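Local atomic coordinates of endonuclease 2 (Arabidopsis thaliana, PDB entry 4CXP), a protein that cleaves RNA and single-stranded DNA, and double-stranded DNA less well, as a metal-dependent endonuclease releasing 5'-phosphorylated products. Residues N61-C66 against Y70-K75; V131-D136 against W220-V225. All coordinates share one frame; numbering follows the deposited sequence.

Contact 1: N61-C66 against Y70-K75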
ATOM      1  N   ASN A  61      -0.706 -14.075   1.476  1.00 11.15           N
ATOM      2  CA  ASN A  61      -1.831 -15.000   1.537  1.00 12.19           C
ATOM      3  C   ASN A  61      -1.982 -15.545   2.947  1.00 12.41           C
ATOM      4  O   ASN A  61      -1.024 -16.066   3.512  1.00 14.79           O
ATOM      5  CB  ASN A  61      -1.582 -16.198   0.618  1.00 14.88           C
ATOM      6  CG  ASN A  61      -1.796 -15.890  -0.838  1.00 16.50           C
ATOM      7  OD1 ASN A  61      -2.655 -15.095  -1.195  1.00 18.92           O
ATOM      8  ND2 ASN A  61      -1.027 -16.544  -1.695  1.00 21.27           N
ATOM      9  N   THR A  62      -3.184 -15.468   3.499  1.00 13.74           N
ATOM     10  CA  THR A  62      -3.476 -15.968   4.836  1.00 15.43           C
ATOM     11  C   THR A  62      -4.540 -17.066   4.769  1.00 14.30           C
ATOM     12  O   THR A  62      -5.266 -17.212   3.777  1.00 14.77           O
ATOM     13  CB  THR A  62      -4.077 -14.876   5.737  1.00 17.89           C
ATOM     14  OG1 THR A  62      -5.386 -14.520   5.262  1.00 18.65           O
ATOM     15  CG2 THR A  62      -3.211 -13.665   5.790  1.00 19.14           C
ATOM     16  N   PRO A  63      -4.684 -17.820   5.865  1.00 15.72           N
ATOM     17  CA  PRO A  63      -5.839 -18.718   6.027  1.00 15.99           C
ATOM     18  C   PRO A  63      -7.149 -17.917   6.071  1.00 14.29           C
ATOM     19  O   PRO A  63      -7.120 -16.694   6.188  1.00 15.72           O
ATOM     20  CB  PRO A  63      -5.559 -19.426   7.355  1.00 19.47           C
ATOM     21  CG  PRO A  63      -4.084 -19.247   7.593  1.00 21.83           C
ATOM     22  CD  PRO A  63      -3.753 -17.910   7.002  1.00 18.11           C
ATOM     23  N   ASP A  64      -8.280 -18.613   6.045  1.00 16.93           N
ATOM     24  CA  ASP A  64      -9.592 -17.968   6.167  1.00 18.04           C
ATOM     25  C   ASP A  64      -9.839 -17.601   7.632  1.00 17.89           C
ATOM     26  O   ASP A  64     -10.531 -18.323   8.374  1.00 22.78           O
ATOM     27  CB  ASP A  64     -10.730 -18.899   5.719  1.00 19.30           C
ATOM     28  CG  ASP A  64     -10.816 -19.105   4.214  1.00 20.64           C
ATOM     29  OD1 ASP A  64      -9.898 -18.747   3.442  1.00 17.71           O
ATOM     30  OD2 ASP A  64     -11.854 -19.674   3.800  1.00 27.12           O
ATOM     31  N   ALA A  65      -9.220 -16.508   8.066  1.00 16.63           N
ATOM     32  CA  ALA A  65      -9.376 -16.007   9.417  1.00 15.75           C
ATOM     33  C   ALA A  65      -8.907 -14.558   9.419  1.00 15.39           C
ATOM     34  O   ALA A  65      -8.583 -14.008   8.387  1.00 23.60           O
ATOM     35  CB  ALA A  65      -8.625 -16.870  10.428  1.00 17.28           C
ATOM     36  N   CYS A  66      -8.838 -13.941  10.572  1.00 13.49           N
ATOM     37  CA  CYS A  66      -8.514 -12.521  10.666  0.70 12.84           C
ATOM     38  C   CYS A  66      -7.128 -12.258  11.232  1.00 13.54           C
ATOM     39  O   CYS A  66      -6.820 -11.135  11.659  1.00 15.91           O
ATOM     40  CB  CYS A  66      -9.583 -11.803  11.473  0.70 14.22           C
ATOM     41  SG  CYS A  66     -11.240 -12.021  10.767  0.70 17.27           S
ATOM     42  N   TYR A  70       3.978 -13.629  10.611  1.00 13.70           N
ATOM     43  CA  TYR A  70       5.063 -13.717   9.636  1.00 13.43           C
ATOM     44  C   TYR A  70       5.515 -15.156   9.407  1.00 14.89           C
ATOM     45  O   TYR A  70       5.609 -15.627   8.277  1.00 14.79           O
ATOM     46  CB  TYR A  70       6.246 -12.860  10.075  1.00 14.69           C
ATOM     47  CG  TYR A  70       7.392 -12.827   9.087  1.00 14.43           C
ATOM     48  CD1 TYR A  70       8.355 -13.827   9.066  1.00 17.42           C
ATOM     49  CD2 TYR A  70       7.509 -11.796   8.173  1.00 15.00           C
ATOM     50  CE1 TYR A  70       9.397 -13.801   8.152  1.00 19.39           C
ATOM     51  CE2 TYR A  70       8.546 -11.761   7.265  1.00 15.88           C
ATOM     52  CZ  TYR A  70       9.478 -12.759   7.252  1.00 18.11           C
ATOM     53  OH  TYR A  70      10.523 -12.717   6.347  1.00 22.77           O
ATOM     54  N   ASN A  71       5.835 -15.864  10.474  1.00 16.27           N
ATOM     55  CA  ASN A  71       6.395 -17.193  10.260  1.00 18.28           C
ATOM     56  C   ASN A  71       5.411 -18.137   9.580  1.00 19.33           C
ATOM     57  O   ASN A  71       5.817 -18.962   8.761  1.00 22.92           O
ATOM     58  CB  ASN A  71       6.961 -17.782  11.556  1.00 22.28           C
ATOM     59  CG  ASN A  71       8.207 -17.053  12.022  1.00 23.30           C
ATOM     60  OD1 ASN A  71       8.992 -16.546  11.216  1.00 26.85           O
ATOM     61  ND2 ASN A  71       8.414 -17.028  13.329  1.00 27.99           N
ATOM     62  N   ARG A  72       4.125 -17.997   9.878  1.00 17.14           N
ATOM     63  CA  ARG A  72       3.115 -18.868   9.288  1.00 18.07           C
ATOM     64  C   ARG A  72       2.828 -18.463   7.832  1.00 16.07           C
ATOM     65  O   ARG A  72       2.666 -19.320   6.971  1.00 18.80           O
ATOM     66  CB  ARG A  72       1.805 -18.718  10.072  1.00 19.47           C
ATOM     67  CG  ARG A  72       0.759 -19.770   9.740  1.00 21.48           C
ATOM     68  CD  ARG A  72      -0.540 -19.502  10.480  1.00 21.98           C
ATOM     69  NE  ARG A  72      -1.117 -18.231  10.067  1.00 18.54           N
ATOM     70  CZ  ARG A  72      -2.017 -17.528  10.753  1.00 18.70           C
ATOM     71  NH1 ARG A  72      -2.503 -17.948  11.916  1.00 22.26           N
ATOM     72  NH2 ARG A  72      -2.426 -16.368  10.262  1.00 17.64           N
ATOM     73  N   ASP A  73       2.733 -17.165   7.568  1.00 14.65           N
ATOM     74  CA  ASP A  73       2.133 -16.663   6.331  1.00 13.68           C
ATOM     75  C   ASP A  73       3.107 -16.062   5.339  1.00 13.86           C
ATOM     76  O   ASP A  73       2.765 -15.951   4.148  1.00 14.63           O
ATOM     77  CB  ASP A  73       1.057 -15.616   6.653  1.00 14.41           C
ATOM     78  CG  ASP A  73      -0.021 -16.125   7.581  1.00 14.18           C
ATOM     79  OD1 ASP A  73      -0.397 -17.306   7.488  1.00 17.02           O
ATOM     80  OD2 ASP A  73      -0.515 -15.336   8.397  1.00 14.48           O
ATOM     81  N   CYS A  74       4.278 -15.610   5.789  1.00 13.36           N
ATOM     82  CA  CYS A  74       5.169 -14.946   4.863  0.70 13.94           C
ATOM     83  C   CYS A  74       6.006 -15.979   4.107  1.00 14.62           C
ATOM     84  O   CYS A  74       7.106 -16.359   4.517  1.00 17.01           O
ATOM     85  CB  CYS A  74       6.024 -13.890   5.528  0.70 14.31           C
ATOM     86  SG  CYS A  74       6.816 -12.900   4.241  0.70 14.16           S
ATOM     87  N   LYS A  75       5.420 -16.431   3.004  1.00 14.83           N
ATOM     88  CA  LYS A  75       6.010 -17.432   2.140  0.50 15.82           C
ATOM     89  C   LYS A  75       5.287 -17.373   0.804  1.00 15.45           C
ATOM     90  O   LYS A  75       4.143 -16.918   0.727  1.00 16.55           O
ATOM     91  CB  LYS A  75       5.889 -18.830   2.758  0.50 18.93           C
ATOM     92  CG  LYS A  75       4.456 -19.328   2.890  0.50 21.20           C
ATOM     93  CD  LYS A  75       4.306 -20.382   3.975  0.50 23.24           C
ATOM     94  CE  LYS A  75       2.915 -21.006   3.966  0.50 25.65           C
ATOM     95  NZ  LYS A  75       1.812 -20.039   4.239  0.50 21.52           N
TER
HETATM   96  O   HOH W   1       1.992 -14.896   0.981  1.00 15.87           O
HETATM   97  O   HOH W   2       1.092 -17.628   2.774  1.00 18.07           O
HETATM   98  O   HOH W   3       1.477 -18.186  -0.171  1.00 27.40           O
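Pro63 lies against the ion pair that Arg72 and Asp73 make with each other. Pro63 CG sits 3.9 Å above the plane of the Arg72 guanidinium, offset toward the rim of that face. Pro63 CD comes 3.4 Å from Asp73 OD1. Next to the proline, Thr62 CG2 approaches Asp73 OD2 more loosely, and the backbone oxygen of Asn61 faces Asp73 CB.

The salt bridge itself stays within 70-75. Arg72 grips the carboxylate side-on, with one nitrogen to each oxygen. Arg72 NE donates to Asp73 OD1 at 2.8 Å in a nearly straight bond (173°). Arg72 NH2 reaches the syn lone pair of Asp73 OD2 with a more bent bond. The bend of the Arg72 chain at chi3 (63°) turns the guanidinium back onto its neighbour in sequence. Arg72 NH2 is also hydrogen-bonded to Ser67 OG, and Asp73 OD2 to the backbone N of Gln69.

No direct hydrogen bond joins the segments; water does that work. One water lies 2.7 Å from both Asn61 O and Asp73 O. In the conformer given, Lys75 NZ donates to this water and, at 3.0 Å, to Arg72 O, in the carbonyl plane. A second water links Asn61 N to Lys75 O. A third joins Lys75 O to Asn61 ND2, weakly on the asparagine side.

In 61-66, Thr62 OG1 and Ala65 N bond to Pro63 O from opposite faces of its plane, so one carbonyl just past strand 60-62 takes two donors. Asn61, Arg72 and Tyr70 belong to stretches assigned to substrate binding by similarity. The paired charges of Arg72 and Asp73 probably balance each other beside the proline, while water carries the polar link between strand end and short helix.

Contact 2: V131-D136 against W220-V225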
ATOM      1  N   VAL A 131      -3.468  -8.429   2.023  1.00  9.32           N
ATOM      2  CA  VAL A 131      -3.139  -9.286   3.174  1.00  9.87           C
ATOM      3  C   VAL A 131      -4.451  -9.999   3.489  1.00 10.50           C
ATOM      4  O   VAL A 131      -5.238  -9.586   4.372  1.00 12.15           O
ATOM      5  CB  VAL A 131      -2.617  -8.512   4.402  1.00 10.86           C
ATOM      6  CG1 VAL A 131      -2.206  -9.486   5.497  1.00 11.64           C
ATOM      7  CG2 VAL A 131      -1.473  -7.593   4.006  1.00 11.63           C
ATOM      8  N   SER A 132      -4.756 -11.011   2.672  1.00 10.74           N
ATOM      9  CA  SER A 132      -6.058 -11.638   2.733  1.00 10.91           C
ATOM     10  C   SER A 132      -6.000 -13.045   2.191  1.00 11.79           C
ATOM     11  O   SER A 132      -4.914 -13.662   2.122  1.00 12.42           O
ATOM     12  CB  SER A 132      -7.101 -10.737   2.073  1.00 12.48           C
ATOM     13  OG  SER A 132      -6.994 -10.734   0.683  1.00 16.65           O
ATOM     14  N   TYR A 133      -7.175 -13.612   1.918  1.00 12.95           N
ATOM     15  CA  TYR A 133      -7.277 -15.048   1.907  1.00 13.74           C
ATOM     16  C   TYR A 133      -6.687 -15.652   0.655  1.00 13.20           C
ATOM     17  O   TYR A 133      -7.075 -15.316  -0.482  1.00 15.35           O
ATOM     18  CB  TYR A 133      -8.717 -15.515   1.999  1.00 15.04           C
ATOM     19  CG  TYR A 133      -9.502 -15.127   3.228  1.00 15.58           C
ATOM     20  CD1 TYR A 133      -8.908 -14.532   4.363  1.00 16.06           C
ATOM     21  CD2 TYR A 133     -10.854 -15.408   3.284  1.00 19.09           C
ATOM     22  CE1 TYR A 133      -9.669 -14.218   5.471  1.00 19.55           C
ATOM     23  CE2 TYR A 133     -11.604 -15.101   4.400  1.00 21.13           C
ATOM     24  CZ  TYR A 133     -11.010 -14.505   5.490  1.00 21.79           C
ATOM     25  OH  TYR A 133     -11.778 -14.205   6.586  1.00 29.40           O
ATOM     26  N   ALA A 134      -5.867 -16.676   0.860  1.00 14.45           N
ATOM     27  CA  ALA A 134      -5.421 -17.487  -0.255  1.00 14.81           C
ATOM     28  C   ALA A 134      -6.606 -18.087  -1.030  1.00 15.91           C
ATOM     29  O   ALA A 134      -6.559 -18.207  -2.257  1.00 16.14           O
ATOM     30  CB  ALA A 134      -4.563 -18.635   0.256  1.00 16.17           C
ATOM     31  N   SER A 135      -7.651 -18.495  -0.320  1.00 15.47           N
ATOM     32  CA  SER A 135      -8.758 -19.238  -0.946  1.00 16.31           C
ATOM     33  C   SER A 135      -9.543 -18.458  -2.012  1.00 16.35           C
ATOM     34  O   SER A 135     -10.175 -19.059  -2.880  1.00 19.18           O
ATOM     35  CB  SER A 135      -9.698 -19.728   0.144  1.00 16.98           C
ATOM     36  OG  SER A 135     -10.242 -18.612   0.823  1.00 17.45           O
ATOM     37  N   ASP A 136      -9.522 -17.126  -1.957  1.00 14.65           N
ATOM     38  CA  ASP A 136     -10.174 -16.307  -3.002  1.00 15.17           C
ATOM     39  C   ASP A 136      -9.197 -15.366  -3.700  1.00 13.48           C
ATOM     40  O   ASP A 136      -9.591 -14.376  -4.334  1.00 13.49           O
ATOM     41  CB  ASP A 136     -11.423 -15.580  -2.468  1.00 15.46           C
ATOM     42  CG  ASP A 136     -11.160 -14.784  -1.211  1.00 14.80           C
ATOM     43  OD1 ASP A 136     -10.176 -14.032  -1.156  1.00 14.65           O
ATOM     44  OD2 ASP A 136     -11.953 -14.912  -0.250  1.00 18.20           O
ATOM     45  N   TRP A 220     -14.180  -4.936   6.915  1.00  8.48           N
ATOM     46  CA  TRP A 220     -14.582  -3.937   5.950  1.00  8.31           C
ATOM     47  C   TRP A 220     -14.643  -4.449   4.519  1.00  8.39           C
ATOM     48  O   TRP A 220     -15.593  -4.138   3.786  1.00  9.68           O
ATOM     49  CB  TRP A 220     -13.650  -2.724   6.003  1.00  8.21           C
ATOM     50  CG  TRP A 220     -13.735  -1.908   7.238  1.00  8.40           C
ATOM     51  CD1 TRP A 220     -12.776  -1.733   8.193  1.00  8.52           C
ATOM     52  CD2 TRP A 220     -14.822  -1.058   7.613  1.00  9.09           C
ATOM     53  NE1 TRP A 220     -13.205  -0.844   9.143  1.00 10.10           N
ATOM     54  CE2 TRP A 220     -14.463  -0.415   8.814  1.00  9.83           C
ATOM     55  CE3 TRP A 220     -16.060  -0.769   7.032  1.00 10.14           C
ATOM     56  CZ2 TRP A 220     -15.311   0.483   9.462  1.00 11.13           C
ATOM     57  CZ3 TRP A 220     -16.903   0.140   7.680  1.00 11.76           C
ATOM     58  CH2 TRP A 220     -16.522   0.754   8.871  1.00 11.76           C
ATOM     59  N   ALA A 221     -13.638  -5.170   4.054  1.00  8.52           N
ATOM     60  CA  ALA A 221     -13.595  -5.514   2.632  1.00  8.36           C
ATOM     61  C   ALA A 221     -14.529  -6.666   2.299  1.00  8.69           C
ATOM     62  O   ALA A 221     -15.431  -6.540   1.478  1.00  9.66           O
ATOM     63  CB  ALA A 221     -12.163  -5.790   2.174  1.00  9.41           C
ATOM     64  N   TYR A 222     -14.283  -7.812   2.922  1.00  9.63           N
ATOM     65  CA  TYR A 222     -15.097  -8.987   2.698  1.00 10.30           C
ATOM     66  C   TYR A 222     -16.478  -8.871   3.336  1.00 10.48           C
ATOM     67  O   TYR A 222     -17.426  -9.530   2.898  1.00 11.93           O
ATOM     68  CB  TYR A 222     -14.423 -10.205   3.302  1.00 10.79           C
ATOM     69  CG  TYR A 222     -13.162 -10.723   2.638  1.00 10.41           C
ATOM     70  CD1 TYR A 222     -13.112 -10.999   1.286  1.00 11.79           C
ATOM     71  CD2 TYR A 222     -12.052 -11.039   3.400  1.00 11.74           C
ATOM     72  CE1 TYR A 222     -11.990 -11.554   0.707  1.00 12.19           C
ATOM     73  CE2 TYR A 222     -10.924 -11.596   2.836  1.00 12.72           C
ATOM     74  CZ  TYR A 222     -10.895 -11.850   1.482  1.00 11.69           C
ATOM     75  OH  TYR A 222      -9.770 -12.450   0.950  1.00 13.07           O
ATOM     76  N   LYS A 223     -16.603  -8.090   4.398  1.00 11.12           N
ATOM     77  CA  LYS A 223     -17.802  -8.028   5.211  1.00 12.19           C
ATOM     78  C   LYS A 223     -19.000  -7.635   4.384  1.00 12.70           C
ATOM     79  O   LYS A 223     -18.995  -6.588   3.753  1.00 14.86           O
ATOM     80  CB  LYS A 223     -17.611  -7.013   6.329  1.00 13.42           C
ATOM     81  CG  LYS A 223     -18.816  -6.806   7.222  1.00 16.80           C
ATOM     82  CD  LYS A 223     -19.280  -8.058   7.908  1.00 21.55           C
ATOM     83  CE  LYS A 223     -18.291  -8.514   8.948  1.00 25.41           C
ATOM     84  NZ  LYS A 223     -18.893  -9.545   9.840  0.70 28.46           N
ATOM     85  N   GLY A 224     -20.037  -8.463   4.416  1.00 15.36           N
ATOM     86  CA  GLY A 224     -21.282  -8.175   3.723  1.00 18.63           C
ATOM     87  C   GLY A 224     -21.291  -8.525   2.253  1.00 18.64           C
ATOM     88  O   GLY A 224     -22.330  -8.407   1.637  1.00 25.41           O
ATOM     89  N   VAL A 225     -20.171  -8.984   1.693  1.00 14.14           N
ATOM     90  CA  VAL A 225     -20.065  -9.157   0.249  1.00 13.73           C
ATOM     91  C   VAL A 225     -20.222 -10.623  -0.116  1.00 15.56           C
ATOM     92  O   VAL A 225     -19.552 -11.480   0.445  1.00 20.37           O
ATOM     93  CB  VAL A 225     -18.719  -8.628  -0.281  1.00 12.93           C
ATOM     94  CG1 VAL A 225     -18.649  -8.810  -1.780  1.00 13.82           C
ATOM     95  CG2 VAL A 225     -18.517  -7.171   0.095  1.00 12.47           C
TER
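Strand 131-133 and the turn after it, within the substrate-binding region 120-169, receive the ring of Tyr222, from segment 220-225. Tyr222 also opens a type II beta turn that runs to Val225. Its hydroxyl is gripped twice. Tyr222 OH accepts from the backbone N of Tyr133 at 3.0 Å (160°) and donates to the syn lone pair of Asp136 OD1 at 2.7 Å. Asp136 OD1 also accepts from the backbone N of Gly139. Ser132 CB lies 3.4 Å from Tyr222 OH, while Ser132 OG is hydrogen-bonded to Leu129 O.

The two tyrosine rings meet obliquely, their planes at 35°. Tyr222 CE2 stands 3.6 Å above the Tyr133 ring, over its centre. Tyr133 CG is anti to its own carbonyl carbon (chi1 -61°), which turns one face of the Tyr133 ring to Tyr222 CE2. A phenylalanine in place of Tyr222 could keep much of the ring contact but would probably leave Tyr133 N and Asp136 OD1 without their shared partner. One hydroxyl, acting as both acceptor and donor, thus ties the strand's last residue to the turn that follows it.

In the fold
Both contacts are partly buried and lie on the same side of the chain's centre, their centres about 13 Å apart. They share the small parallel sheet of strands 60-62 and 131-133, where Thr62 N and Ser132 O probably form a hydrogen bond. A second probable bond joins Asp64 OD1 to Ser135 OG. Contact 1 is local, with three residues between its segments, and holds the short helix 70-73 beside the strand through water and a proline against an ion pair. Contact 2 spans 83 intervening residues and brings in segment 220-225, which continues from helix 206-221, through direct hydrogen bonds and aromatic rings. The Cys66-Cys218 disulfide further ties contact 1 to that helix.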